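Local coordinates for glycosyl hydrolases family 2, sugar binding domain protein (Bacteroides uniformis str. 3978 T3 ii, PDB 6D1P) that is a gut-bacterial beta-glucuronidase of glycoside hydrolase family 2, which probably hydrolyses O-glycosidic bonds to release glucuronic acid from its conjugates, at residues C749-F754 with S772-A777. Residues are numbered along the deposited sequence; the frame is centred on the assembly and turned at random.
Sequences CQFIEF and SRRIQA
Strands 751-754 and 774-776 run antiparallel, their axes 154° apart, with I752 and I775 as the hydrogen-bonded pair: I752 N to I775 O is 2.9 Å and I775 N to I752 O is 3.0 Å. The backbone bonds A777 N to Q750 O and F754 N to R773 O extend the ladder at its two ends. F751 and Q776, a non-hydrogen-bonded pair, form a CH-pi contact: Q776 CG sits 3.5 Å from the F751 ring centroid, almost on the ring normal, while R774 CG lies 3.6 Å from F751 CD1. A flat ring suits the extended glutamine, whose amide oxygen goes on to R521. With CG anti to its carbonyl carbon (chi1 -87°), the F751 ring leans across the neighbouring strand; an alanine here would probably leave Q776 CG without the ring face it packs on and R774 CG without its aromatic neighbour. On the same face the long R774 lays its guanidinium beside the E753 carboxylate in a salt bridge: R774 NE and NH2 reach E753 OE2 at 2.7 and 2.9 Å, though both bonds are weak and bent. On the opposite face branched I752 and I775 fill the buried side against A782 of strand 781-787, and I752 CD1 meets A777 CB at 3.8 Å. R773 NH2 and R774 NH2 form salt bridges to D82 OD1 and OD2, so D82 probably offsets the paired positive charges, linking this C-terminal sheet to the sugar-binding part of the chain.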
loop_
_atom_site.group_PDB
_atom_site.type_symbol
_atom_site.label_atom_id
_atom_site.label_comp_id
_atom_site.label_asym_id
_atom_site.label_seq_id
_atom_site.Cartn_x
_atom_site.Cartn_y
_atom_site.Cartn_z
ATOM N N CYS A 749 -32.226 2.577 2.989
ATOM C CA CYS A 749 -30.986 1.835 3.203
ATOM C C CYS A 749 -29.800 2.314 2.354
ATOM O O CYS A 749 -28.743 1.667 2.386
ATOM C CB CYS A 749 -31.209 0.337 2.920
ATOM S SG CYS A 749 -32.530 -0.423 3.890
ATOM N N GLN A 750 -29.947 3.395 1.579
ATOM C CA GLN A 750 -28.852 3.907 0.750
ATOM C C GLN A 750 -27.550 3.987 1.532
ATOM O O GLN A 750 -27.521 4.420 2.692
ATOM C CB GLN A 750 -29.166 5.314 0.217
ATOM C CG GLN A 750 -30.233 5.412 -0.871
ATOM C CD GLN A 750 -31.656 5.274 -0.337
ATOM O OE1 GLN A 750 -31.882 5.109 0.878
ATOM N NE2 GLN A 750 -32.623 5.321 -1.248
ATOM N N PHE A 751 -26.472 3.575 0.879
ATOM C CA PHE A 751 -25.135 3.941 1.326
ATOM C C PHE A 751 -24.995 5.454 1.401
ATOM O O PHE A 751 -25.417 6.186 0.498
ATOM C CB PHE A 751 -24.067 3.374 0.382
ATOM C CG PHE A 751 -23.651 1.982 0.724
ATOM C CD1 PHE A 751 -22.926 1.733 1.881
ATOM C CD2 PHE A 751 -24.004 0.910 -0.091
ATOM C CE1 PHE A 751 -22.547 0.428 2.227
ATOM C CE2 PHE A 751 -23.616 -0.372 0.228
ATOM C CZ PHE A 751 -22.887 -0.621 1.396
ATOM N N ILE A 752 -24.388 5.916 2.487
ATOM C CA ILE A 752 -24.077 7.322 2.688
ATOM C C ILE A 752 -22.586 7.423 2.975
ATOM O O ILE A 752 -22.027 6.562 3.662
ATOM C CB ILE A 752 -24.927 7.923 3.829
ATOM C CG1 ILE A 752 -26.386 8.008 3.399
ATOM C CG2 ILE A 752 -24.484 9.322 4.153
ATOM C CD1 ILE A 752 -27.330 8.088 4.576
ATOM N N GLU A 753 -21.946 8.459 2.421
ATOM C CA GLU A 753 -20.510 8.692 2.537
ATOM C C GLU A 753 -20.206 10.033 3.191
ATOM O O GLU A 753 -20.816 11.047 2.863
ATOM C CB GLU A 753 -19.840 8.680 1.174
ATOM C CG GLU A 753 -19.989 7.373 0.466
ATOM C CD GLU A 753 -19.368 7.418 -0.901
ATOM O OE1 GLU A 753 -19.042 8.534 -1.345
ATOM O OE2 GLU A 753 -19.208 6.351 -1.522
ATOM N N PHE A 754 -19.216 10.044 4.069
ATOM C CA PHE A 754 -18.808 11.251 4.754
ATOM C C PHE A 754 -17.453 11.741 4.246
ATOM O O PHE A 754 -16.586 10.956 3.858
ATOM C CB PHE A 754 -18.743 11.016 6.258
ATOM C CG PHE A 754 -20.061 10.699 6.875
ATOM C CD1 PHE A 754 -20.360 9.398 7.262
ATOM C CD2 PHE A 754 -21.010 11.700 7.077
ATOM C CE1 PHE A 754 -21.586 9.092 7.864
ATOM C CE2 PHE A 754 -22.245 11.409 7.672
ATOM C CZ PHE A 754 -22.530 10.100 8.070
ATOM N N SER A 772 -17.557 4.609 10.469
ATOM C CA SER A 772 -17.449 4.186 9.078
ATOM C C SER A 772 -17.657 5.378 8.161
ATOM O O SER A 772 -18.632 6.123 8.315
ATOM C CB SER A 772 -18.462 3.084 8.747
ATOM O OG SER A 772 -18.239 1.962 9.577
ATOM N N ARG A 773 -16.736 5.535 7.206
ATOM C CA ARG A 773 -16.806 6.588 6.196
ATOM C C ARG A 773 -17.950 6.364 5.213
ATOM O O ARG A 773 -18.524 7.335 4.690
ATOM C CB ARG A 773 -15.478 6.642 5.435
ATOM C CG ARG A 773 -15.374 7.812 4.477
ATOM C CD ARG A 773 -14.140 7.754 3.595
ATOM N NE ARG A 773 -14.382 7.017 2.355
ATOM C CZ ARG A 773 -15.105 7.486 1.340
ATOM N NH1 ARG A 773 -15.672 8.694 1.415
ATOM N NH2 ARG A 773 -15.266 6.744 0.252
ATOM N N ARG A 774 -18.253 5.097 4.905
ATOM C CA ARG A 774 -19.382 4.732 4.058
ATOM C C ARG A 774 -20.190 3.628 4.729
ATOM O O ARG A 774 -19.634 2.610 5.149
ATOM C CB ARG A 774 -18.921 4.275 2.675
ATOM C CG ARG A 774 -20.058 3.850 1.786
ATOM C CD ARG A 774 -19.506 3.210 0.546
ATOM N NE ARG A 774 -18.611 4.147 -0.103
ATOM C CZ ARG A 774 -17.498 3.815 -0.752
ATOM N NH1 ARG A 774 -17.118 2.544 -0.859
ATOM N NH2 ARG A 774 -16.769 4.769 -1.301
ATOM N N ILE A 775 -21.501 3.819 4.803
ATOM C CA ILE A 775 -22.355 2.904 5.543
ATOM C C ILE A 775 -23.780 3.087 5.047
ATOM O O ILE A 775 -24.235 4.212 4.814
ATOM C CB ILE A 775 -22.220 3.153 7.070
ATOM C CG1 ILE A 775 -23.066 2.196 7.892
ATOM C CG2 ILE A 775 -22.631 4.546 7.416
ATOM C CD1 ILE A 775 -22.798 2.317 9.393
ATOM N N GLN A 776 -24.488 1.971 4.893
ATOM C CA GLN A 776 -25.912 2.041 4.585
ATOM C C GLN A 776 -26.679 2.708 5.717
ATOM O O GLN A 776 -26.373 2.508 6.896
ATOM C CB GLN A 776 -26.476 0.649 4.355
ATOM C CG GLN A 776 -26.044 0.031 3.049
ATOM C CD GLN A 776 -26.611 -1.368 2.907
ATOM O OE1 GLN A 776 -27.557 -1.738 3.612
ATOM N NE2 GLN A 776 -26.018 -2.161 2.024
ATOM N N ALA A 777 -27.683 3.498 5.352
ATOM C CA ALA A 777 -28.508 4.170 6.344
ATOM C C ALA A 777 -29.291 3.151 7.177
ATOM O O ALA A 777 -29.620 2.054 6.717
ATOM C CB ALA A 777 -29.467 5.132 5.653
#